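Local atomic coordinates of hypothetical protein TTHA1785 (Thermus thermophilus, PDB entry 2EPG), a protein that probably joins RNA 3' ends carrying a 2',3'-cyclic phosphate or 3'-phosphate to 5'-hydroxyl RNA ends, using GTP and manganese, as other RtcB-family ligases do. Residues F14-I17 / T21-I24; Q55-V60 / A70-D75; L118-L123 / V219-E224; P125-L130 / R480-V485. One frame throughout, in Å; residues are numbered along the deposited sequence.

The four contacts form two pairs. Contacts 1 and 2 have centres about 12 Å apart and touch directly, I24 CG2 packing on M58 CG at 3.9 Å. Contacts 3 and 4, centres about 10 Å apart, lie on the neighbouring strands 216-225 and 474-486, with a probable hydrogen bond between V219 O and L482 N (2.8 Å). Contact 2 lies across the chain's centre from contacts 3 and 4, its centre about 37 Å and 38 Å from theirs. Contacts 2, 3 and 4 approach the predicted guanylate site: the side chain of A72 is about 11 Å from that of H410, the predicted GMP-histidine residue, and that of I483 about 6 Å from that of L217, a predicted GMP-binding residue. Contact 1 lies away from it.

Contact 1 (F14-I17 / T21-I24); sequences FEKI and TYRI
With chi1 at 64°, F14 holds its ring between its own backbone N and carbonyl carbon, while Y22 carries CG beside its N (chi1 -55°). The rings meet as an offset edge-to-face pair, the edge of F14 toward the face of Y22, centroids 6.0 Å apart. K16, fully extended on the same side, crosses Y22 with CG 3.5 Å from CE1, and the Y22 hydroxyl is hydrogen-bonded to K40. Were Y22 an alanine, K40 would probably lose its hydroxyl partner, F14 one of its aromatic neighbours and the K16 methylenes the ring they lie against. On the reverse side E15 and R23 lie side by side in a long salt bridge, OE2 to NH2 3.5 Å, their charged planes 65° apart; R23 also pairs with D33. I17 closes over the arginine stem, CD1 3.3 Å from R23 CD. The backbone bond from R23 N to E15 O (2.8 Å) is almost straight, whereas that from E15 N to R23 O (2.9 Å) is bent; I17 N gives a third to T21 O. Alternating hydrogen-bonded (E15/R23) and non-hydrogen-bonded (K16/Y22) pairs make this an antiparallel beta hairpin, extended beyond 21-24 by strand 34-37.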
loop_
_atom_site.group_PDB
_atom_site.type_symbol
_atom_site.label_atom_id
_atom_site.label_comp_id
_atom_site.label_asym_id
_atom_site.label_seq_id
_atom_site.Cartn_x
_atom_site.Cartn_y
_atom_site.Cartn_z
ATOM N N PHE A 14 19.307 5.253 21.131
ATOM C CA PHE A 14 18.075 5.949 20.774
ATOM C C PHE A 14 17.307 6.443 21.997
ATOM O O PHE A 14 17.141 5.706 22.966
ATOM C CB PHE A 14 17.176 5.059 19.894
ATOM C CG PHE A 14 16.662 3.813 20.569
ATOM C CD1 PHE A 14 15.634 3.877 21.503
ATOM C CD2 PHE A 14 17.171 2.566 20.226
ATOM C CE1 PHE A 14 15.116 2.713 22.081
ATOM C CE2 PHE A 14 16.665 1.397 20.796
ATOM C CZ PHE A 14 15.633 1.470 21.725
ATOM N N GLU A 15 16.865 7.699 21.954
ATOM C CA GLU A 15 16.106 8.294 23.053
ATOM C C GLU A 15 14.630 8.467 22.675
ATOM O O GLU A 15 14.276 8.468 21.495
ATOM C CB GLU A 15 16.706 9.658 23.468
ATOM C CG GLU A 15 16.725 10.778 22.397
ATOM C CD GLU A 15 16.668 12.203 23.015
ATOM O OE1 GLU A 15 16.729 12.322 24.266
ATOM O OE2 GLU A 15 16.556 13.202 22.255
ATOM N N LYS A 16 13.767 8.604 23.679
ATOM C CA LYS A 16 12.342 8.791 23.429
ATOM C C LYS A 16 12.051 10.285 23.380
ATOM O O LYS A 16 12.439 11.039 24.279
ATOM C CB LYS A 16 11.523 8.130 24.534
ATOM C CG LYS A 16 10.017 8.119 24.298
ATOM C CD LYS A 16 9.317 7.354 25.416
ATOM C CE LYS A 16 7.816 7.328 25.239
ATOM N NZ LYS A 16 7.161 6.546 26.308
ATOM N N ILE A 17 11.373 10.716 22.324
ATOM C CA ILE A 17 11.057 12.124 22.155
ATOM C C ILE A 17 9.579 12.443 22.314
ATOM O O ILE A 17 9.194 13.600 22.450
ATOM C CB ILE A 17 11.559 12.611 20.779
ATOM C CG1 ILE A 17 13.077 12.782 20.840
ATOM C CG2 ILE A 17 10.871 13.919 20.373
ATOM C CD1 ILE A 17 13.663 13.420 19.599
ATOM N N THR A 21 7.212 7.375 20.245
ATOM C CA THR A 21 8.146 7.930 19.267
ATOM C C THR A 21 9.607 7.930 19.757
ATOM O O THR A 21 9.927 8.533 20.796
ATOM C CB THR A 21 7.722 9.364 18.913
ATOM O OG1 THR A 21 6.329 9.366 18.557
ATOM C CG2 THR A 21 8.542 9.908 17.755
ATOM N N TYR A 22 10.488 7.270 18.998
ATOM C CA TYR A 22 11.915 7.173 19.339
ATOM C C TYR A 22 12.852 7.716 18.265
ATOM O O TYR A 22 12.606 7.582 17.062
ATOM C CB TYR A 22 12.283 5.722 19.639
ATOM C CG TYR A 22 11.416 5.123 20.725
ATOM C CD1 TYR A 22 11.607 5.464 22.068
ATOM C CD2 TYR A 22 10.366 4.258 20.405
ATOM C CE1 TYR A 22 10.769 4.960 23.070
ATOM C CE2 TYR A 22 9.517 3.746 21.393
ATOM C CZ TYR A 22 9.726 4.102 22.724
ATOM O OH TYR A 22 8.890 3.602 23.695
ATOM N N ARG A 23 13.948 8.309 18.720
ATOM C CA ARG A 23 14.926 8.915 17.851
ATOM C C ARG A 23 16.290 8.228 17.969
ATOM O O ARG A 23 16.739 7.900 19.068
ATOM C CB ARG A 23 15.031 10.392 18.224
ATOM C CG ARG A 23 16.050 11.192 17.491
ATOM C CD ARG A 23 16.568 12.272 18.417
ATOM N NE ARG A 23 17.620 13.017 17.759
ATOM C CZ ARG A 23 18.723 13.457 18.344
ATOM N NH1 ARG A 23 19.603 14.118 17.618
ATOM N NH2 ARG A 23 18.944 13.244 19.638
ATOM N N ILE A 24 16.910 7.969 16.820
ATOM C CA ILE A 24 18.242 7.373 16.754
ATOM C C ILE A 24 19.100 8.545 16.322
ATOM O O ILE A 24 19.125 8.909 15.145
ATOM C CB ILE A 24 18.328 6.270 15.682
ATOM C CG1 ILE A 24 17.442 5.091 16.083
ATOM C CG2 ILE A 24 19.783 5.834 15.494
ATOM C CD1 ILE A 24 17.181 4.107 14.965
#

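Contact 2 (Q55-V60 / A70-D75); sequences QQLMNV and ALAMPD
L57 fits between A70 and A72, and apolar packing makes up most of this contact. Its CG lies anti to the backbone N (chi1 179°), which sends both methyls out from helix 52-60 to the strand. CD2 meets the A72 methyl CB at 3.8 Å, and CD1 reaches A70 CB at 4.1 Å. One turn on, V60 adds a looser touch, its CG1 4.3 Å from A70 CB. The two alanines face the helix, and their small side chains let the leucine come close to the strand backbone; L71, between them, points away and packs on V35, V87 and F405. A second kind of contact is methyl to backbone: L57 CD1 sits 3.4 Å from the carbonyl O of L71. No hydrogen bond runs from helix to strand; the strand backbone is bonded on one flank to strand 34-37 and on the other to strand 86-90. The two axes, 8.1 Å apart at closest, run in roughly opposing directions at 151°. This is a helix packed on a sheet through the two alanines on the helix-facing side of the strand, which leads through P74 to D75 beside H410, the predicted guanylated histidine of the RtcB active site.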
loop_
_atom_site.group_PDB
_atom_site.type_symbol
_atom_site.label_atom_id
_atom_site.label_comp_id
_atom_site.label_asym_id
_atom_site.label_seq_id
_atom_site.Cartn_x
_atom_site.Cartn_y
_atom_site.Cartn_z
ATOM N N GLN A 55 19.111 -1.322 12.406
ATOM C CA GLN A 55 20.420 -1.154 11.777
ATOM C C GLN A 55 20.168 -0.849 10.301
ATOM O O GLN A 55 20.873 -0.040 9.703
ATOM C CB GLN A 55 21.265 -2.429 11.915
ATOM C CG GLN A 55 22.529 -2.458 11.028
ATOM C CD GLN A 55 23.619 -1.477 11.466
ATOM O OE1 GLN A 55 24.273 -1.673 12.495
ATOM N NE2 GLN A 55 23.818 -0.420 10.683
ATOM N N GLN A 56 19.167 -1.511 9.719
ATOM C CA GLN A 56 18.815 -1.264 8.324
ATOM C C GLN A 56 18.319 0.169 8.189
ATOM O O GLN A 56 18.646 0.852 7.217
ATOM C CB GLN A 56 17.709 -2.204 7.842
ATOM C CG GLN A 56 18.126 -3.632 7.653
ATOM C CD GLN A 56 17.125 -4.407 6.840
ATOM O OE1 GLN A 56 15.920 -4.342 7.094
ATOM N NE2 GLN A 56 17.611 -5.148 5.849
ATOM N N LEU A 57 17.518 0.620 9.156
ATOM C CA LEU A 57 17.004 1.995 9.128
ATOM C C LEU A 57 18.195 2.956 9.196
ATOM O O LEU A 57 18.222 3.992 8.520
ATOM C CB LEU A 57 16.053 2.260 10.306
ATOM C CG LEU A 57 15.485 3.691 10.371
ATOM C CD1 LEU A 57 14.641 3.934 9.142
ATOM C CD2 LEU A 57 14.660 3.908 11.643
HETATM N N MSE A 58 19.191 2.606 10.002
HETATM C CA MSE A 58 20.381 3.449 10.111
HETATM C C MSE A 58 21.154 3.486 8.790
HETATM O O MSE A 58 21.721 4.513 8.427
HETATM C CB MSE A 58 21.280 2.949 11.250
HETATM C CG MSE A 58 20.737 3.290 12.629
HETATM SE SE MSE A 58 21.525 2.225 14.063
HETATM C CE MSE A 58 23.186 3.202 14.244
ATOM N N ASN A 59 21.166 2.370 8.067
ATOM C CA ASN A 59 21.865 2.305 6.779
ATOM C C ASN A 59 21.174 3.242 5.779
ATOM O O ASN A 59 21.826 3.931 4.997
ATOM C CB ASN A 59 21.843 0.877 6.231
ATOM C CG ASN A 59 22.613 -0.109 7.101
ATOM O OD1 ASN A 59 22.408 -1.314 6.994
ATOM N ND2 ASN A 59 23.503 0.388 7.938
ATOM N N VAL A 60 19.850 3.252 5.808
ATOM C CA VAL A 60 19.068 4.108 4.923
ATOM C C VAL A 60 19.537 5.548 5.114
ATOM O O VAL A 60 19.730 6.276 4.146
ATOM C CB VAL A 60 17.562 3.993 5.251
ATOM C CG1 VAL A 60 16.762 5.043 4.466
ATOM C CG2 VAL A 60 17.067 2.579 4.915
ATOM N N ALA A 70 15.096 9.673 8.642
ATOM C CA ALA A 70 14.763 8.431 7.963
ATOM C C ALA A 70 13.765 7.849 8.967
ATOM O O ALA A 70 13.991 7.964 10.175
ATOM C CB ALA A 70 16.010 7.524 7.838
ATOM N N LEU A 71 12.687 7.225 8.489
ATOM C CA LEU A 71 11.650 6.702 9.379
ATOM C C LEU A 71 11.254 5.251 9.224
ATOM O O LEU A 71 11.421 4.643 8.165
ATOM C CB LEU A 71 10.364 7.522 9.222
ATOM C CG LEU A 71 10.353 8.984 9.645
ATOM C CD1 LEU A 71 9.645 9.803 8.589
ATOM C CD2 LEU A 71 9.669 9.115 11.011
ATOM N N ALA A 72 10.668 4.722 10.291
ATOM C CA ALA A 72 10.175 3.349 10.317
ATOM C C ALA A 72 8.917 3.289 11.183
ATOM O O ALA A 72 8.882 3.869 12.274
ATOM C CB ALA A 72 11.228 2.408 10.876
HETATM N N MSE A 73 7.901 2.591 10.680
HETATM C CA MSE A 73 6.608 2.400 11.355
HETATM C C MSE A 73 6.669 1.332 12.458
HETATM O O MSE A 73 7.638 0.575 12.541
HETATM C CB MSE A 73 5.544 2.005 10.318
HETATM C CG MSE A 73 5.255 3.096 9.310
HETATM SE SE MSE A 73 4.619 4.678 10.226
HETATM C CE MSE A 73 5.461 6.046 9.210
ATOM N N PRO A 74 5.619 1.242 13.304
ATOM C CA PRO A 74 5.588 0.260 14.393
ATOM C C PRO A 74 5.727 -1.198 13.978
ATOM O O PRO A 74 6.135 -2.023 14.785
ATOM C CB PRO A 74 4.252 0.539 15.085
ATOM C CG PRO A 74 4.059 1.978 14.870
ATOM C CD PRO A 74 4.448 2.127 13.397
ATOM N N ASP A 75 5.397 -1.529 12.735
ATOM C CA ASP A 75 5.523 -2.923 12.293
ATOM C C ASP A 75 6.793 -3.180 11.508
ATOM O O ASP A 75 6.833 -4.085 10.686
ATOM C CB ASP A 75 4.339 -3.336 11.422
ATOM C CG ASP A 75 4.144 -2.421 10.228
ATOM O OD1 ASP A 75 3.317 -2.761 9.355
ATOM O OD2 ASP A 75 4.802 -1.355 10.167
#

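Contact 3 (L118-L123 / V219-E224); sequences LTLEDL and VQYVDE
L120 and Y221 bring the two backbones nearest, CA to CA 6.3 Å, where strand 110-119 gives way to helix 120-123 near strand 216-225, and no hydrogen bond links the two segments. L120 comes down on the tyrosine ring from one face: CD1 stands directly on the ring normal, 3.9 Å from the Y221 centroid, a centred CH-pi contact. The branch point follows it, L120 CG lying 3.7 Å from Y221 CG at the stem end of the ring. The tyrosine presents this face because chi1 near 66° tucks the ring back over its own backbone. With a serine in its place, the L120 methyl is likely to lose its flat support and the leucine to be left freer to turn. In the fold, the short helix that ends strand 110-119 packs on strand 216-225, which pairs with strand 474-486 and with strand 240-247; the latter lies between 110-119 and 216-225 in the sheet. T119, at the N-cap of the helix, gives its backbone N-H to OD1 of D122 (3.3 Å) from above the carboxylate plane. The T119 hydroxyl donates to E121 OE1 (3.0 Å), using the anti lone pair of that oxygen. A turn along, L123 and V219 reach toward each other tip to tip, CD2 to CG1 3.7 Å; chi1 of V219 (-176°) sets CG1 anti to the backbone N. V219 also packs on L130, L134 and V241. Its side chain lies about 5 Å from that of L217, predicted to bind GMP. Y221 continues onto L482 and R480 of strand 474-486.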
loop_
_atom_site.group_PDB
_atom_site.type_symbol
_atom_site.label_atom_id
_atom_site.label_comp_id
_atom_site.label_asym_id
_atom_site.label_seq_id
_atom_site.Cartn_x
_atom_site.Cartn_y
_atom_site.Cartn_z
ATOM N N LEU A 118 -25.240 -2.900 1.903
ATOM C CA LEU A 118 -25.698 -4.105 2.587
ATOM C C LEU A 118 -25.215 -4.275 4.019
ATOM O O LEU A 118 -24.140 -3.820 4.399
ATOM C CB LEU A 118 -25.305 -5.342 1.776
ATOM C CG LEU A 118 -25.945 -5.436 0.390
ATOM C CD1 LEU A 118 -25.169 -6.392 -0.508
ATOM C CD2 LEU A 118 -27.389 -5.883 0.549
ATOM N N THR A 119 -26.032 -4.936 4.824
ATOM C CA THR A 119 -25.681 -5.176 6.208
ATOM C C THR A 119 -25.428 -6.666 6.329
ATOM O O THR A 119 -25.809 -7.439 5.446
ATOM C CB THR A 119 -26.820 -4.743 7.147
ATOM O OG1 THR A 119 -27.970 -5.577 6.936
ATOM C CG2 THR A 119 -27.195 -3.292 6.861
ATOM N N LEU A 120 -24.769 -7.064 7.406
ATOM C CA LEU A 120 -24.460 -8.460 7.632
ATOM C C LEU A 120 -25.706 -9.344 7.424
ATOM O O LEU A 120 -25.656 -10.365 6.733
ATOM C CB LEU A 120 -23.935 -8.630 9.052
ATOM C CG LEU A 120 -22.747 -9.558 9.336
ATOM C CD1 LEU A 120 -22.871 -10.041 10.769
ATOM C CD2 LEU A 120 -22.708 -10.742 8.382
ATOM N N GLU A 121 -26.822 -8.936 8.019
ATOM C CA GLU A 121 -28.073 -9.689 7.929
ATOM C C GLU A 121 -28.498 -9.978 6.494
ATOM O O GLU A 121 -29.042 -11.046 6.204
ATOM C CB GLU A 121 -29.203 -8.941 8.649
ATOM C CG GLU A 121 -29.013 -8.762 10.164
ATOM C CD GLU A 121 -27.996 -7.689 10.534
ATOM O OE1 GLU A 121 -27.835 -6.728 9.752
ATOM O OE2 GLU A 121 -27.367 -7.795 11.611
ATOM N N ASP A 122 -28.243 -9.025 5.603
ATOM C CA ASP A 122 -28.607 -9.157 4.197
ATOM C C ASP A 122 -27.710 -10.114 3.442
ATOM O O ASP A 122 -28.132 -10.743 2.473
ATOM C CB ASP A 122 -28.519 -7.805 3.498
ATOM C CG ASP A 122 -29.452 -6.775 4.090
ATOM O OD1 ASP A 122 -29.134 -5.565 3.976
ATOM O OD2 ASP A 122 -30.505 -7.170 4.650
ATOM N N LEU A 123 -26.473 -10.235 3.895
ATOM C CA LEU A 123 -25.491 -11.059 3.202
ATOM C C LEU A 123 -25.403 -12.530 3.588
ATOM O O LEU A 123 -25.335 -13.405 2.722
ATOM C CB LEU A 123 -24.107 -10.439 3.376
ATOM C CG LEU A 123 -23.041 -11.094 2.514
ATOM C CD1 LEU A 123 -23.021 -10.352 1.193
ATOM C CD2 LEU A 123 -21.679 -11.024 3.180
ATOM N N VAL A 219 -14.618 -10.496 1.844
ATOM C CA VAL A 219 -15.896 -9.853 2.105
ATOM C C VAL A 219 -15.911 -9.803 3.629
ATOM O O VAL A 219 -15.676 -10.823 4.283
ATOM C CB VAL A 219 -17.078 -10.700 1.625
ATOM C CG1 VAL A 219 -18.388 -9.930 1.841
ATOM C CG2 VAL A 219 -16.893 -11.060 0.161
ATOM N N GLN A 220 -16.176 -8.628 4.184
ATOM C CA GLN A 220 -16.149 -8.451 5.630
ATOM C C GLN A 220 -17.333 -7.594 6.069
ATOM O O GLN A 220 -18.165 -7.154 5.254
ATOM C CB GLN A 220 -14.859 -7.699 6.037
ATOM C CG GLN A 220 -13.654 -7.874 5.107
ATOM C CD GLN A 220 -12.703 -6.662 5.083
ATOM O OE1 GLN A 220 -13.072 -5.564 4.634
ATOM N NE2 GLN A 220 -11.484 -6.860 5.566
ATOM N N TYR A 221 -17.409 -7.362 7.372
ATOM C CA TYR A 221 -18.437 -6.485 7.894
ATOM C C TYR A 221 -17.765 -5.605 8.943
ATOM O O TYR A 221 -16.784 -6.003 9.569
ATOM C CB TYR A 221 -19.633 -7.266 8.476
ATOM C CG TYR A 221 -19.359 -8.104 9.710
ATOM C CD1 TYR A 221 -18.937 -9.434 9.602
ATOM C CD2 TYR A 221 -19.549 -7.573 10.985
ATOM C CE1 TYR A 221 -18.716 -10.212 10.733
ATOM C CE2 TYR A 221 -19.331 -8.337 12.119
ATOM C CZ TYR A 221 -18.917 -9.654 11.988
ATOM O OH TYR A 221 -18.700 -10.403 13.116
ATOM N N VAL A 222 -18.260 -4.387 9.090
ATOM C CA VAL A 222 -17.702 -3.464 10.066
ATOM C C VAL A 222 -18.207 -3.950 11.429
ATOM O O VAL A 222 -19.414 -4.013 11.636
ATOM C CB VAL A 222 -18.213 -2.031 9.795
ATOM C CG1 VAL A 222 -17.693 -1.079 10.845
ATOM C CG2 VAL A 222 -17.782 -1.583 8.401
ATOM N N ASP A 223 -17.317 -4.330 12.343
ATOM C CA ASP A 223 -17.810 -4.785 13.639
ATOM C C ASP A 223 -17.598 -3.768 14.763
ATOM O O ASP A 223 -18.088 -3.957 15.877
ATOM C CB ASP A 223 -17.224 -6.159 14.020
ATOM C CG ASP A 223 -15.889 -6.069 14.722
ATOM O OD1 ASP A 223 -15.494 -7.067 15.365
ATOM O OD2 ASP A 223 -15.225 -5.021 14.630
ATOM N N GLU A 224 -16.890 -2.679 14.464
ATOM C CA GLU A 224 -16.661 -1.658 15.467
ATOM C C GLU A 224 -16.369 -0.306 14.824
ATOM O O GLU A 224 -15.657 -0.224 13.817
ATOM C CB GLU A 224 -15.497 -2.081 16.372
ATOM C CG GLU A 224 -15.546 -1.492 17.773
ATOM C CD GLU A 224 -14.937 -2.420 18.819
ATOM O OE1 GLU A 224 -13.692 -2.552 18.854
ATOM O OE2 GLU A 224 -15.715 -3.024 19.598
#

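Contact 4 (P125-L130 / R480-V485); sequences PRQKEL and RPLIVV
Q127 and I483 slide past one another in opposite directions, stem against stem, with Q127 CG 4.1 Å from I483 CG1. The glutamine is extended, CG anti to its N (chi1 179°), and this carries its amide beyond the isoleucine to L482, whose side chain it crosses at about a right angle. NE2 there lies 3.9 Å from L482 CB and 3.5 Å from the L482 carbonyl O. Coming back the other way, I483 brings its terminal methyl CD1 against the first turn of helix 127-137, 3.5 Å from the carbonyl O of Q127. L130, one turn on, approaches the same methyl obliquely, its CD2 4.1 Å from I483 CD1. L482 and I483 both face V219 of the neighbouring strand, a classic beta bulge, and each is turned toward the helix. L123 packs on both L482 and L130, and L120 on L482, while R126, at the helix N-cap, reaches to V322 and F324. The side chain of I483 is about 9 Å from that of K486, predicted to bind GMP. With no clear hydrogen bond crossing, attachment of helix to strand rests chiefly on apolar burial; the glutamine joins in through CG, on I483, and through its amide nitrogen, beside L482.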
loop_
_atom_site.group_PDB
_atom_site.type_symbol
_atom_site.label_atom_id
_atom_site.label_comp_id
_atom_site.label_asym_id
_atom_site.label_seq_id
_atom_site.Cartn_x
_atom_site.Cartn_y
_atom_site.Cartn_z
ATOM N N PRO A 125 -27.330 -14.991 4.444
ATOM C CA PRO A 125 -28.064 -16.064 3.758
ATOM C C PRO A 125 -27.590 -16.427 2.339
ATOM O O PRO A 125 -27.981 -17.468 1.799
ATOM C CB PRO A 125 -29.521 -15.584 3.816
ATOM C CG PRO A 125 -29.408 -14.088 3.932
ATOM C CD PRO A 125 -28.223 -13.886 4.840
ATOM N N ARG A 126 -26.736 -15.589 1.745
ATOM C CA ARG A 126 -26.219 -15.860 0.400
ATOM C C ARG A 126 -24.698 -15.987 0.411
ATOM O O ARG A 126 -24.040 -15.928 -0.632
ATOM C CB ARG A 126 -26.607 -14.740 -0.563
ATOM C CG ARG A 126 -28.062 -14.320 -0.491
ATOM C CD ARG A 126 -28.416 -13.508 -1.714
ATOM N NE ARG A 126 -29.484 -12.554 -1.454
ATOM C CZ ARG A 126 -30.003 -11.762 -2.383
ATOM N NH1 ARG A 126 -30.971 -10.910 -2.071
ATOM N NH2 ARG A 126 -29.559 -11.828 -3.628
ATOM N N GLN A 127 -24.152 -16.153 1.607
ATOM C CA GLN A 127 -22.718 -16.271 1.817
ATOM C C GLN A 127 -22.049 -17.307 0.906
ATOM O O GLN A 127 -20.984 -17.059 0.325
ATOM C CB GLN A 127 -22.471 -16.608 3.285
ATOM C CG GLN A 127 -21.033 -16.788 3.653
ATOM C CD GLN A 127 -20.839 -16.951 5.149
ATOM O OE1 GLN A 127 -21.590 -17.667 5.814
ATOM N NE2 GLN A 127 -19.818 -16.298 5.680
ATOM N N LYS A 128 -22.682 -18.464 0.771
ATOM C CA LYS A 128 -22.139 -19.527 -0.057
ATOM C C LYS A 128 -22.188 -19.133 -1.528
ATOM O O LYS A 128 -21.187 -19.223 -2.223
ATOM C CB LYS A 128 -22.923 -20.823 0.192
ATOM C CG LYS A 128 -22.250 -22.089 -0.306
ATOM C CD LYS A 128 -22.592 -22.386 -1.765
ATOM C CE LYS A 128 -22.142 -23.797 -2.149
ATOM N NZ LYS A 128 -22.677 -24.784 -1.161
ATOM N N GLU A 129 -23.349 -18.690 -1.999
ATOM C CA GLU A 129 -23.496 -18.275 -3.392
ATOM C C GLU A 129 -22.435 -17.235 -3.782
ATOM O O GLU A 129 -21.830 -17.327 -4.851
ATOM C CB GLU A 129 -24.883 -17.672 -3.639
ATOM C CG GLU A 129 -26.063 -18.619 -3.461
ATOM C CD GLU A 129 -26.212 -19.095 -2.032
ATOM O OE1 GLU A 129 -26.029 -18.273 -1.108
ATOM O OE2 GLU A 129 -26.521 -20.285 -1.831
ATOM N N LEU A 130 -22.219 -16.250 -2.913
ATOM C CA LEU A 130 -21.254 -15.185 -3.177
ATOM C C LEU A 130 -19.829 -15.721 -3.226
ATOM O O LEU A 130 -19.076 -15.411 -4.145
ATOM C CB LEU A 130 -21.385 -14.088 -2.116
ATOM C CG LEU A 130 -20.470 -12.866 -2.247
ATOM C CD1 LEU A 130 -20.686 -12.187 -3.596
ATOM C CD2 LEU A 130 -20.758 -11.891 -1.097
ATOM N N ARG A 480 -14.213 -7.294 10.195
ATOM C CA ARG A 480 -14.050 -8.721 10.446
ATOM C C ARG A 480 -14.386 -9.485 9.157
ATOM O O ARG A 480 -15.403 -9.227 8.514
ATOM C CB ARG A 480 -14.966 -9.143 11.598
ATOM C CG ARG A 480 -14.752 -10.573 12.053
ATOM C CD ARG A 480 -15.319 -10.823 13.445
ATOM N NE ARG A 480 -14.939 -12.154 13.902
ATOM C CZ ARG A 480 -15.415 -13.280 13.382
ATOM N NH1 ARG A 480 -15.005 -14.453 13.849
ATOM N NH2 ARG A 480 -16.325 -13.237 12.410
ATOM N N PRO A 481 -13.526 -10.429 8.754
ATOM C CA PRO A 481 -13.755 -11.212 7.532
ATOM C C PRO A 481 -14.831 -12.286 7.635
ATOM O O PRO A 481 -15.024 -12.880 8.694
ATOM C CB PRO A 481 -12.384 -11.817 7.252
ATOM C CG PRO A 481 -11.853 -12.056 8.630
ATOM C CD PRO A 481 -12.246 -10.802 9.388
ATOM N N LEU A 482 -15.526 -12.514 6.521
ATOM C CA LEU A 482 -16.576 -13.523 6.427
ATOM C C LEU A 482 -16.198 -14.527 5.349
ATOM O O LEU A 482 -16.412 -15.727 5.507
ATOM C CB LEU A 482 -17.911 -12.889 6.036
ATOM C CG LEU A 482 -18.638 -12.043 7.074
ATOM C CD1 LEU A 482 -19.644 -11.149 6.375
ATOM C CD2 LEU A 482 -19.315 -12.946 8.085
ATOM N N ILE A 483 -15.657 -14.009 4.246
ATOM C CA ILE A 483 -15.244 -14.821 3.107
ATOM C C ILE A 483 -13.846 -14.431 2.662
ATOM O O ILE A 483 -13.556 -13.248 2.479
ATOM C CB ILE A 483 -16.152 -14.620 1.877
ATOM C CG1 ILE A 483 -17.595 -14.994 2.201
ATOM C CG2 ILE A 483 -15.630 -15.467 0.719
ATOM C CD1 ILE A 483 -18.558 -14.644 1.070
ATOM N N VAL A 484 -12.991 -15.428 2.460
ATOM C CA VAL A 484 -11.629 -15.177 2.019
ATOM C C VAL A 484 -11.381 -15.909 0.703
ATOM O O VAL A 484 -11.566 -17.125 0.617
ATOM C CB VAL A 484 -10.592 -15.649 3.075
ATOM C CG1 VAL A 484 -9.193 -15.559 2.494
ATOM C CG2 VAL A 484 -10.676 -14.778 4.339
ATOM N N VAL A 485 -10.990 -15.155 -0.322
ATOM C CA VAL A 485 -10.686 -15.706 -1.641
ATOM C C VAL A 485 -9.191 -15.465 -1.883
ATOM O O VAL A 485 -8.743 -14.310 -1.936
ATOM C CB VAL A 485 -11.501 -15.000 -2.756
ATOM C CG1 VAL A 485 -11.104 -15.545 -4.123
ATOM C CG2 VAL A 485 -12.992 -15.202 -2.520
#